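Proline dehydrogenase (Bradyrhizobium japonicum USDA 110, PDB 3HAZ) probably oxidises proline to glutamate in two steps, an FAD-dependent proline dehydrogenase reaction followed by an NAD-dependent aldehyde dehydrogenase reaction. Local coordinates at residues 209-214 against 241-246; 237-242 against 278-283; 258-263 against 291-296. All blocks are in the same frame, centred on the assembly; numbering follows the deposited sequence.

Contact 1. Residues 209-214 against 241-246; sequences RYFDAY and SALHPR
Tyr210 and Ala242 meet at the tightest point between the helix 209-214 and the short turn that follows strand 235-238. The methyl of Ala242 lies over one face of the Tyr210 ring, its CB 4.2 Å from the ring centroid and 27° off the ring normal, a CH-pi contact. On the opposite face the guanidinium carbon of Arg209 lies toward the rim of the ring. Beside the methyl, the carbonyl oxygen of Ala242 approaches Tyr210 CD2 to 3.1 Å, close but not a hydrogen bond. Alanine suits this place because a single methyl lets the turn lie almost directly on the aromatic side of the helix. One helical turn on, the same methyl is met by the hydroxyl end of Tyr214, with OH 3.5 Å from Ala242 CB. With CG anti to the carbonyl carbon (chi1 -70°), Tyr214 points at the turn, and its hydroxyl is hydrogen-bonded to the backbone N of Lys239; that of Tyr210 goes instead to Asp451.

Leu243 continues the close packing. Its CD2 lies in the plane of the Tyr214 ring, at the edge, 3.9 Å from Tyr214 CE2, and the same methyl rests 3.8 Å from Phe211 CA. The contact opens toward solvent at Phe211, which turns CG anti to its backbone N (chi1 175°) and offers the turn little beyond its CB and one ring edge. It is partly exposed, whereas the other touching residues are buried.

Around this patch, the proline dehydrogenase barrel closes in: Val238 of strand 235-238 packs on both Tyr214 and Leu243, while helix 252-272 supplies Leu259 against Leu243, Leu266 against Tyr214 and Asp265 against Phe211.

Contact 2. Residues 237-242 against 278-283; sequences SVKLSA and TVDAEE. With FAD (flavin-adenine dinucleotide), chain C; SO4 (sulfate ion), chain K.
Leu240 lies across Val279 at about a right angle, its CG 3.7 Å from Val279 CG1, and this branched pair closes the apolar side of the contact. Next to this pair the strands run parallel: Val238 N bonds Thr278 O, and Asp280 N bonds Val238 O at 2.7 Å, nearly straight (168°). Strands 235-238 and 276-279, joined through helix 252-272, form a beta-alpha-beta crossover of the proline dehydrogenase TIM barrel, and the residues just after strand 276-279 contribute to the flavin site. There Ala281 pairs with the isoalloxazine through its backbone, N donating to FAD O4 (2.9 Å) and O accepting from FAD N3 (2.6 Å). Lys239 bends at its last torsion (chi4 56°) to put NZ 2.8 Å from Asp280 OD2, a salt bridge on the anti side and 22° out of the carboxylate plane; Asp280 OD1 is bridged to Arg341. Glu282 grips Ser241 with both carboxylate oxygens, each using its syn lone pair: OE1 takes Ser241 OG (2.7 Å) and OE2 takes Ser241 N (3.2 Å). A water joins OE2 to Leu240 N and Asp280 O. Replacing Glu282 by an alanine would probably leave Ser241 OG and N without these acceptors and the water short of one partner.

Contact 3. Residues 258-263 against 291-296; sequences ELVPQL and LDVIAA
Torsions that set CG of Leu259 and of Leu263 anti to their backbone nitrogens (chi1 175° and -170°) send both leucines toward helix 291-296, where Val293, with CG1 likewise anti to N, reaches out to meet them. Its CG1 is the point of convergence, 4.0 Å from Leu259 CG and 4.0 Å from Leu263 CD2. The two leucines approach differently: Leu259 crosses the valine at about a right angle, while Leu263 slants past it and touches with a single methyl. Val260 adds its CG2, which lies 4.0 Å from Ala296 CB and equally far from the carbonyl oxygen of Val293. With Met256 of the preceding turn, these residues frame Val293 in the manner of a knob in a hole. A beta-branched valine suits the knob, since its two methyls spread to meet Leu259 without a long flexible stem, and the small Ala296 lets Val260 come near the second helix. All of this is van der Waals contact, with no hydrogen bond between the segments.

The axes of segments 258-263 and 291-296 pass 9.3 Å apart, crossing at -50°. Both belong to the outer layer of the TIM barrel. Inward, Leu259 and Leu263 pack on Leu240 and Leu243 of helix 240-243, whereas on its far flank helix 291-296 sets Leu291 and Ala295 against Tyr326 of helix 320-333.

In the fold
All three contacts are built largely from buried residues of one barrel domain, but they differ in depth. Contact 2 lies at the strand ends beside the flavin and is the polar one, with charged pairs and a bridging water. Contacts 1 and 3 are apolar: contact 1 sets aromatic rings against small and branched side chains, contact 3 is wholly aliphatic, and both have partly exposed edges. Contacts 1 and 2 share Ser241 and Ala242 on helix 240-243. Contacts 2 and 3 are joined where Val238 touches Leu263 and Val279 meets Ile294, so one apolar layer continues between strands and helices.

Contact 1. Residues 209-214 against 241-246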
loop_
_atom_site.group_PDB
_atom_site.type_symbol
_atom_site.label_atom_id
_atom_site.label_comp_id
_atom_site.label_asym_id
_atom_site.label_seq_id
_atom_site.Cartn_x
_atom_site.Cartn_y
_atom_site.Cartn_z
ATOM N N ARG A 209 -15.875 1.121 61.570
ATOM C CA ARG A 209 -15.240 -0.188 61.610
ATOM C C ARG A 209 -13.767 -0.066 61.240
ATOM O O ARG A 209 -12.907 -0.643 61.894
ATOM C CB ARG A 209 -15.939 -1.153 60.654
ATOM C CG ARG A 209 -15.228 -2.484 60.524
ATOM C CD ARG A 209 -16.093 -3.497 59.801
ATOM N NE ARG A 209 -16.367 -3.090 58.428
ATOM C CZ ARG A 209 -15.508 -3.235 57.428
ATOM N NH1 ARG A 209 -14.311 -3.773 57.651
ATOM N NH2 ARG A 209 -15.842 -2.841 56.208
ATOM N N TYR A 210 -13.483 0.689 60.182
ATOM C CA TYR A 210 -12.102 0.871 59.746
ATOM C C TYR A 210 -11.293 1.620 60.788
ATOM O O TYR A 210 -10.148 1.263 61.056
ATOM C CB TYR A 210 -12.030 1.617 58.408
ATOM C CG TYR A 210 -12.459 0.798 57.220
ATOM C CD1 TYR A 210 -11.865 -0.429 56.953
ATOM C CD2 TYR A 210 -13.454 1.257 56.351
ATOM C CE1 TYR A 210 -12.247 -1.186 55.860
ATOM C CE2 TYR A 210 -13.839 0.513 55.252
ATOM C CZ TYR A 210 -13.229 -0.709 55.012
ATOM O OH TYR A 210 -13.604 -1.457 53.921
ATOM N N PHE A 211 -11.883 2.671 61.358
ATOM C CA PHE A 211 -11.246 3.380 62.466
ATOM C C PHE A 211 -10.883 2.404 63.583
ATOM O O PHE A 211 -9.751 2.392 64.059
ATOM C CB PHE A 211 -12.141 4.498 63.018
ATOM C CG PHE A 211 -11.578 5.168 64.240
ATOM C CD1 PHE A 211 -10.839 6.335 64.130
ATOM C CD2 PHE A 211 -11.764 4.614 65.502
ATOM C CE1 PHE A 211 -10.304 6.944 65.262
ATOM C CE2 PHE A 211 -11.234 5.218 66.634
ATOM C CZ PHE A 211 -10.501 6.382 66.515
ATOM N N ASP A 212 -11.853 1.588 63.994
ATOM C CA ASP A 212 -11.634 0.616 65.064
ATOM C C ASP A 212 -10.546 -0.391 64.697
ATOM O O ASP A 212 -9.699 -0.725 65.523
ATOM C CB ASP A 212 -12.935 -0.116 65.406
ATOM C CG ASP A 212 -13.973 0.796 66.039
ATOM O OD1 ASP A 212 -13.607 1.894 66.509
ATOM O OD2 ASP A 212 -15.160 0.413 66.064
ATOM N N ALA A 213 -10.570 -0.874 63.460
ATOM C CA ALA A 213 -9.547 -1.812 62.999
ATOM C C ALA A 213 -8.141 -1.211 63.081
ATOM O O ALA A 213 -7.204 -1.862 63.563
ATOM C CB ALA A 213 -9.849 -2.299 61.576
ATOM N N TYR A 214 -7.991 0.025 62.610
ATOM C CA TYR A 214 -6.705 0.712 62.716
ATOM C C TYR A 214 -6.292 0.831 64.181
ATOM O O TYR A 214 -5.148 0.563 64.533
ATOM C CB TYR A 214 -6.774 2.126 62.130
ATOM C CG TYR A 214 -6.911 2.222 60.624
ATOM C CD1 TYR A 214 -6.131 1.446 59.775
ATOM C CD2 TYR A 214 -7.797 3.136 60.051
ATOM C CE1 TYR A 214 -6.255 1.556 58.383
ATOM C CE2 TYR A 214 -7.925 3.257 58.673
ATOM C CZ TYR A 214 -7.157 2.463 57.845
ATOM O OH TYR A 214 -7.286 2.591 56.482
ATOM N N SER A 241 -9.847 7.497 52.617
ATOM C CA SER A 241 -11.152 7.101 52.081
ATOM C C SER A 241 -11.811 6.032 52.956
ATOM O O SER A 241 -13.023 5.853 52.921
ATOM C CB SER A 241 -11.053 6.627 50.621
ATOM O OG SER A 241 -10.441 5.345 50.520
ATOM N N ALA A 242 -11.005 5.313 53.731
ATOM C CA ALA A 242 -11.540 4.312 54.649
ATOM C C ALA A 242 -12.199 4.964 55.866
ATOM O O ALA A 242 -13.080 4.376 56.499
ATOM C CB ALA A 242 -10.434 3.357 55.094
ATOM N N LEU A 243 -11.781 6.188 56.174
ATOM C CA LEU A 243 -12.208 6.871 57.396
ATOM C C LEU A 243 -13.363 7.849 57.212
ATOM O O LEU A 243 -13.843 8.443 58.186
ATOM C CB LEU A 243 -11.024 7.600 58.022
ATOM C CG LEU A 243 -9.940 6.665 58.552
ATOM C CD1 LEU A 243 -8.651 7.427 58.785
ATOM C CD2 LEU A 243 -10.419 5.965 59.824
ATOM N N HIS A 244 -13.800 8.026 55.970
ATOM C CA HIS A 244 -14.915 8.920 55.671
ATOM C C HIS A 244 -15.677 8.421 54.435
ATOM O O HIS A 244 -15.058 8.065 53.434
ATOM C CB HIS A 244 -14.413 10.347 55.453
ATOM C CG HIS A 244 -15.487 11.382 55.567
ATOM N ND1 HIS A 244 -16.389 11.629 54.556
ATOM C CD2 HIS A 244 -15.823 12.211 56.583
ATOM C CE1 HIS A 244 -17.230 12.575 54.940
ATOM N NE2 HIS A 244 -16.905 12.947 56.166
ATOM N N PRO A 245 -17.019 8.387 54.516
ATOM C CA PRO A 245 -17.915 7.789 53.512
ATOM C C PRO A 245 -18.171 8.675 52.283
ATOM O O PRO A 245 -18.654 8.171 51.268
ATOM C CB PRO A 245 -19.235 7.589 54.279
ATOM C CG PRO A 245 -19.051 8.230 55.639
ATOM C CD PRO A 245 -17.773 9.009 55.618
ATOM N N ARG A 246 -17.890 9.970 52.378
ATOM C CA ARG A 246 -17.916 10.830 51.199
ATOM C C ARG A 246 -16.624 11.620 51.153
ATOM O O ARG A 246 -16.645 12.847 51.279
ATOM C CB ARG A 246 -19.105 11.812 51.202
ATOM C CG ARG A 246 -20.501 11.200 51.172
ATOM C CD ARG A 246 -20.792 10.347 49.939
ATOM N NE ARG A 246 -20.507 11.011 48.667
ATOM C CZ ARG A 246 -20.970 10.599 47.486
ATOM N NH1 ARG A 246 -21.775 9.547 47.415
ATOM N NH2 ARG A 246 -20.650 11.247 46.373
#

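Contact 2. Residues 237-242 against 278-283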
loop_
_atom_site.group_PDB
_atom_site.type_symbol
_atom_site.label_atom_id
_atom_site.label_comp_id
_atom_site.label_asym_id
_atom_site.label_seq_id
_atom_site.Cartn_x
_atom_site.Cartn_y
_atom_site.Cartn_z
ATOM N N SER A 237 -0.114 1.664 57.766
ATOM C CA SER A 237 -0.597 2.464 56.646
ATOM C C SER A 237 -2.100 2.652 56.752
ATOM O O SER A 237 -2.834 1.704 57.045
ATOM C CB SER A 237 -0.276 1.793 55.307
ATOM O OG SER A 237 1.072 1.991 54.946
ATOM N N VAL A 238 -2.543 3.877 56.486
ATOM C CA VAL A 238 -3.934 4.270 56.653
ATOM C C VAL A 238 -4.430 4.995 55.406
ATOM O O VAL A 238 -3.671 5.730 54.777
ATOM C CB VAL A 238 -4.069 5.189 57.883
ATOM C CG1 VAL A 238 -5.295 6.068 57.778
ATOM C CG2 VAL A 238 -4.079 4.353 59.162
ATOM N N LYS A 239 -5.695 4.772 55.046
ATOM C CA LYS A 239 -6.315 5.440 53.900
ATOM C C LYS A 239 -7.451 6.369 54.317
ATOM O O LYS A 239 -8.407 5.947 54.972
ATOM C CB LYS A 239 -6.850 4.412 52.899
ATOM C CG LYS A 239 -5.803 3.849 51.949
ATOM C CD LYS A 239 -6.432 2.845 50.996
ATOM C CE LYS A 239 -5.419 2.329 49.982
ATOM N NZ LYS A 239 -4.238 1.738 50.655
ATOM N N LEU A 240 -7.355 7.634 53.928
ATOM C CA LEU A 240 -8.404 8.595 54.271
ATOM C C LEU A 240 -9.778 8.147 53.781
ATOM O O LEU A 240 -10.770 8.383 54.457
ATOM C CB LEU A 240 -8.074 9.987 53.729
ATOM C CG LEU A 240 -6.733 10.526 54.229
ATOM C CD1 LEU A 240 -6.414 11.896 53.654
ATOM C CD2 LEU A 240 -6.731 10.563 55.752
ATOM N N SER A 241 -9.847 7.497 52.617
ATOM C CA SER A 241 -11.152 7.101 52.081
ATOM C C SER A 241 -11.811 6.032 52.956
ATOM O O SER A 241 -13.023 5.853 52.921
ATOM C CB SER A 241 -11.053 6.627 50.621
ATOM O OG SER A 241 -10.441 5.345 50.520
ATOM N N ALA A 242 -11.005 5.313 53.731
ATOM C CA ALA A 242 -11.540 4.312 54.649
ATOM C C ALA A 242 -12.199 4.964 55.866
ATOM O O ALA A 242 -13.080 4.376 56.499
ATOM C CB ALA A 242 -10.434 3.357 55.094
ATOM N N THR A 278 1.636 6.267 58.481
ATOM C CA THR A 278 1.669 6.757 57.103
ATOM C C THR A 278 0.281 6.842 56.477
ATOM O O THR A 278 -0.449 5.851 56.436
ATOM C CB THR A 278 2.562 5.865 56.197
ATOM O OG1 THR A 278 3.806 5.601 56.853
ATOM C CG2 THR A 278 2.837 6.554 54.859
ATOM N N VAL A 279 -0.076 8.033 56.003
ATOM C CA VAL A 279 -1.298 8.225 55.222
ATOM C C VAL A 279 -1.048 7.900 53.744
ATOM O O VAL A 279 -0.270 8.579 53.064
ATOM C CB VAL A 279 -1.844 9.669 55.355
ATOM C CG1 VAL A 279 -3.167 9.823 54.589
ATOM C CG2 VAL A 279 -2.024 10.043 56.835
ATOM N N ASP A 280 -1.699 6.851 53.253
ATOM C CA ASP A 280 -1.505 6.418 51.869
ATOM C C ASP A 280 -1.970 7.497 50.897
ATOM O O ASP A 280 -2.791 8.356 51.244
ATOM C CB ASP A 280 -2.277 5.124 51.593
ATOM C CG ASP A 280 -1.632 3.897 52.236
ATOM O OD1 ASP A 280 -0.466 3.978 52.691
ATOM O OD2 ASP A 280 -2.299 2.839 52.274
ATOM N N ALA A 281 -1.442 7.447 49.679
ATOM C CA ALA A 281 -1.885 8.339 48.618
ATOM C C ALA A 281 -2.839 7.577 47.708
ATOM O O ALA A 281 -2.577 6.427 47.347
ATOM C CB ALA A 281 -0.699 8.861 47.836
ATOM N N GLU A 282 -3.947 8.214 47.347
ATOM C CA GLU A 282 -4.973 7.554 46.543
ATOM C C GLU A 282 -5.142 8.250 45.189
ATOM O O GLU A 282 -4.153 8.664 44.583
ATOM C CB GLU A 282 -6.282 7.462 47.345
ATOM C CG GLU A 282 -6.052 6.752 48.695
ATOM C CD GLU A 282 -7.313 6.535 49.513
ATOM O OE1 GLU A 282 -8.109 5.634 49.166
ATOM O OE2 GLU A 282 -7.490 7.245 50.524
ATOM N N GLU A 283 -6.375 8.385 44.707
ATOM C CA GLU A 283 -6.580 8.940 43.364
ATOM C C GLU A 283 -6.172 10.408 43.278
ATOM O O GLU A 283 -6.176 11.131 44.280
ATOM C CB GLU A 283 -8.034 8.774 42.914
ATOM C CG GLU A 283 -8.527 7.337 42.889
ATOM C CD GLU A 283 -8.999 6.843 44.256
ATOM O OE1 GLU A 283 -8.808 7.550 45.267
ATOM O OE2 GLU A 283 -9.567 5.739 44.318
HETATM P PA FAD C . 7.940 -0.623 38.368
HETATM O O1A FAD C . 7.665 -1.939 37.439
HETATM O O2A FAD C . 9.286 -0.080 38.191
HETATM O O5B FAD C . 6.869 0.531 37.963
HETATM C C5B FAD C . 5.513 0.189 37.943
HETATM C C4B FAD C . 4.661 1.461 37.839
HETATM O O4B FAD C . 5.106 2.596 36.914
HETATM C C3B FAD C . 3.299 1.609 38.156
HETATM O O3B FAD C . 2.815 1.038 39.359
HETATM C C2B FAD C . 2.990 3.037 37.784
HETATM O O2B FAD C . 2.908 3.974 38.842
HETATM C C1B FAD C . 3.949 3.377 36.700
HETATM N N9A FAD C . 3.532 3.159 35.327
HETATM C C8A FAD C . 3.227 1.957 34.697
HETATM N N7A FAD C . 2.934 2.236 33.389
HETATM C C5A FAD C . 3.065 3.633 33.211
HETATM C C6A FAD C . 2.875 4.525 32.015
HETATM N N6A FAD C . 2.475 3.968 30.729
HETATM N N1A FAD C . 3.075 5.822 32.116
HETATM C C2A FAD C . 3.474 6.386 33.343
HETATM N N3A FAD C . 3.654 5.529 34.493
HETATM C C4A FAD C . 3.447 4.177 34.385
HETATM N N1 FAD C . 0.944 3.679 45.400
HETATM C C2 FAD C . -0.002 4.658 45.586
HETATM O O2 FAD C . -0.621 5.223 44.492
HETATM N N3 FAD C . -0.372 5.050 46.917
HETATM C C4 FAD C . 0.215 4.456 47.998
HETATM O O4 FAD C . -0.097 4.887 49.294
HETATM C C4X FAD C . 1.209 3.436 47.806
HETATM N N5 FAD C . 1.868 2.783 48.980
HETATM C C5X FAD C . 2.840 1.774 48.770
HETATM C C6 FAD C . 3.480 1.128 49.926
HETATM C C7 FAD C . 4.454 0.126 49.714
HETATM C C7M FAD C . 5.092 -0.551 50.917
HETATM C C8 FAD C . 4.835 -0.269 48.337
HETATM C C8M FAD C . 5.887 -1.360 48.077
HETATM C C9 FAD C . 4.221 0.351 47.236
HETATM C C9A FAD C . 3.198 1.391 47.448
HETATM N N10 FAD C . 2.553 2.041 46.304
HETATM C C10 FAD C . 1.561 3.067 46.527
HETATM C "C1'" FAD C . 3.007 1.809 44.896
HETATM C "C2'" FAD C . 2.267 0.695 44.111
HETATM O "O2'" FAD C . 1.538 -0.134 45.009
HETATM C "C3'" FAD C . 3.288 -0.086 43.268
HETATM O "O3'" FAD C . 4.011 -0.991 44.094
HETATM C "C4'" FAD C . 4.309 0.848 42.523
HETATM O "O4'" FAD C . 3.792 1.940 41.843
HETATM C "C5'" FAD C . 5.303 0.040 41.646
HETATM O "O5'" FAD C . 6.522 0.729 41.417
HETATM P P FAD C . 7.892 -0.184 41.215
HETATM O O1P FAD C . 9.217 0.823 41.096
HETATM O O2P FAD C . 8.019 -1.136 42.325
HETATM O O3P FAD C . 7.644 -1.107 39.891
HETATM S S SO4 K . -1.371 0.474 47.774
HETATM O O1 SO4 K . 0.071 0.301 47.917
HETATM O O2 SO4 K . -1.710 0.358 46.361
HETATM O O3 SO4 K . -2.067 -0.565 48.532
HETATM O O4 SO4 K . -1.763 1.789 48.279
HETATM O O HOH W 1 -5.622 8.586 51.544
#

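Contact 3. Residues 258-263 against 291-296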
loop_
_atom_site.group_PDB
_atom_site.type_symbol
_atom_site.label_atom_id
_atom_site.label_comp_id
_atom_site.label_asym_id
_atom_site.label_seq_id
_atom_site.Cartn_x
_atom_site.Cartn_y
_atom_site.Cartn_z
ATOM N N GLU A 258 -15.246 16.374 60.111
ATOM C CA GLU A 258 -15.483 15.015 60.603
ATOM C C GLU A 258 -14.247 14.117 60.565
ATOM O O GLU A 258 -13.996 13.359 61.502
ATOM C CB GLU A 258 -16.627 14.353 59.823
ATOM C CG GLU A 258 -17.968 15.053 60.005
ATOM C CD GLU A 258 -19.076 14.460 59.148
ATOM O OE1 GLU A 258 -18.812 14.098 57.981
ATOM O OE2 GLU A 258 -20.221 14.369 59.641
ATOM N N LEU A 259 -13.482 14.200 59.484
ATOM C CA LEU A 259 -12.370 13.276 59.265
ATOM C C LEU A 259 -11.134 13.598 60.123
ATOM O O LEU A 259 -10.520 12.707 60.709
ATOM C CB LEU A 259 -12.015 13.227 57.776
ATOM C CG LEU A 259 -10.786 12.407 57.366
ATOM C CD1 LEU A 259 -10.771 11.056 58.060
ATOM C CD2 LEU A 259 -10.726 12.251 55.848
ATOM N N VAL A 260 -10.781 14.874 60.202
ATOM C CA VAL A 260 -9.596 15.291 60.949
ATOM C C VAL A 260 -9.530 14.768 62.393
ATOM O O VAL A 260 -8.500 14.235 62.807
ATOM C CB VAL A 260 -9.413 16.828 60.913
ATOM C CG1 VAL A 260 -8.292 17.259 61.852
ATOM C CG2 VAL A 260 -9.137 17.290 59.486
ATOM N N PRO A 261 -10.617 14.917 63.168
ATOM C CA PRO A 261 -10.515 14.415 64.543
ATOM C C PRO A 261 -10.289 12.911 64.567
ATOM O O PRO A 261 -9.617 12.404 65.463
ATOM C CB PRO A 261 -11.885 14.756 65.155
ATOM C CG PRO A 261 -12.454 15.831 64.268
ATOM C CD PRO A 261 -11.918 15.554 62.899
ATOM N N GLN A 262 -10.851 12.206 63.591
ATOM C CA GLN A 262 -10.664 10.765 63.499
ATOM C C GLN A 262 -9.202 10.414 63.225
ATOM O O GLN A 262 -8.620 9.580 63.918
ATOM C CB GLN A 262 -11.565 10.179 62.405
ATOM C CG GLN A 262 -13.007 10.652 62.469
ATOM C CD GLN A 262 -13.835 9.924 63.506
ATOM O OE1 GLN A 262 -13.307 9.351 64.464
ATOM N NE2 GLN A 262 -15.152 9.949 63.323
ATOM N N LEU A 263 -8.618 11.049 62.211
ATOM C CA LEU A 263 -7.223 10.804 61.847
ATOM C C LEU A 263 -6.297 11.227 62.976
ATOM O O LEU A 263 -5.257 10.613 63.198
ATOM C CB LEU A 263 -6.841 11.568 60.572
ATOM C CG LEU A 263 -5.476 11.190 59.975
ATOM C CD1 LEU A 263 -5.480 9.746 59.474
ATOM C CD2 LEU A 263 -5.049 12.140 58.859
ATOM N N LEU A 291 -4.240 16.437 51.334
ATOM C CA LEU A 291 -3.248 17.345 51.896
ATOM C C LEU A 291 -3.884 18.337 52.880
ATOM O O LEU A 291 -3.274 18.699 53.887
ATOM C CB LEU A 291 -2.486 18.074 50.778
ATOM C CG LEU A 291 -1.572 17.173 49.926
ATOM C CD1 LEU A 291 -0.943 17.921 48.754
ATOM C CD2 LEU A 291 -0.485 16.540 50.782
ATOM N N ASP A 292 -5.112 18.766 52.595
ATOM C CA ASP A 292 -5.847 19.637 53.518
ATOM C C ASP A 292 -6.077 18.918 54.841
ATOM O O ASP A 292 -5.864 19.477 55.913
ATOM C CB ASP A 292 -7.209 20.011 52.939
ATOM C CG ASP A 292 -7.109 20.975 51.774
ATOM O OD1 ASP A 292 -6.067 21.654 51.637
ATOM O OD2 ASP A 292 -8.082 21.046 50.995
ATOM N N VAL A 293 -6.538 17.675 54.754
ATOM C CA VAL A 293 -6.820 16.882 55.939
ATOM C C VAL A 293 -5.526 16.615 56.707
ATOM O O VAL A 293 -5.466 16.791 57.926
ATOM C CB VAL A 293 -7.507 15.557 55.561
ATOM C CG1 VAL A 293 -7.464 14.562 56.726
ATOM C CG2 VAL A 293 -8.936 15.825 55.106
ATOM N N ILE A 294 -4.486 16.217 55.980
ATOM C CA ILE A 294 -3.198 15.887 56.590
ATOM C C ILE A 294 -2.573 17.089 57.300
ATOM O O ILE A 294 -2.006 16.949 58.387
ATOM C CB ILE A 294 -2.212 15.315 55.541
ATOM C CG1 ILE A 294 -2.629 13.898 55.151
ATOM C CG2 ILE A 294 -0.796 15.309 56.067
ATOM C CD1 ILE A 294 -1.819 13.310 54.007
ATOM N N ALA A 295 -2.685 18.265 56.689
ATOM C CA ALA A 295 -2.115 19.479 57.262
ATOM C C ALA A 295 -2.829 19.877 58.553
ATOM O O ALA A 295 -2.189 20.267 59.528
ATOM C CB ALA A 295 -2.166 20.626 56.254
ATOM N N ALA A 296 -4.155 19.793 58.552
ATOM C CA ALA A 296 -4.928 20.169 59.736
ATOM C C ALA A 296 -4.668 19.185 60.874
ATOM O O ALA A 296 -4.603 19.564 62.038
ATOM C CB ALA A 296 -6.413 20.247 59.411
#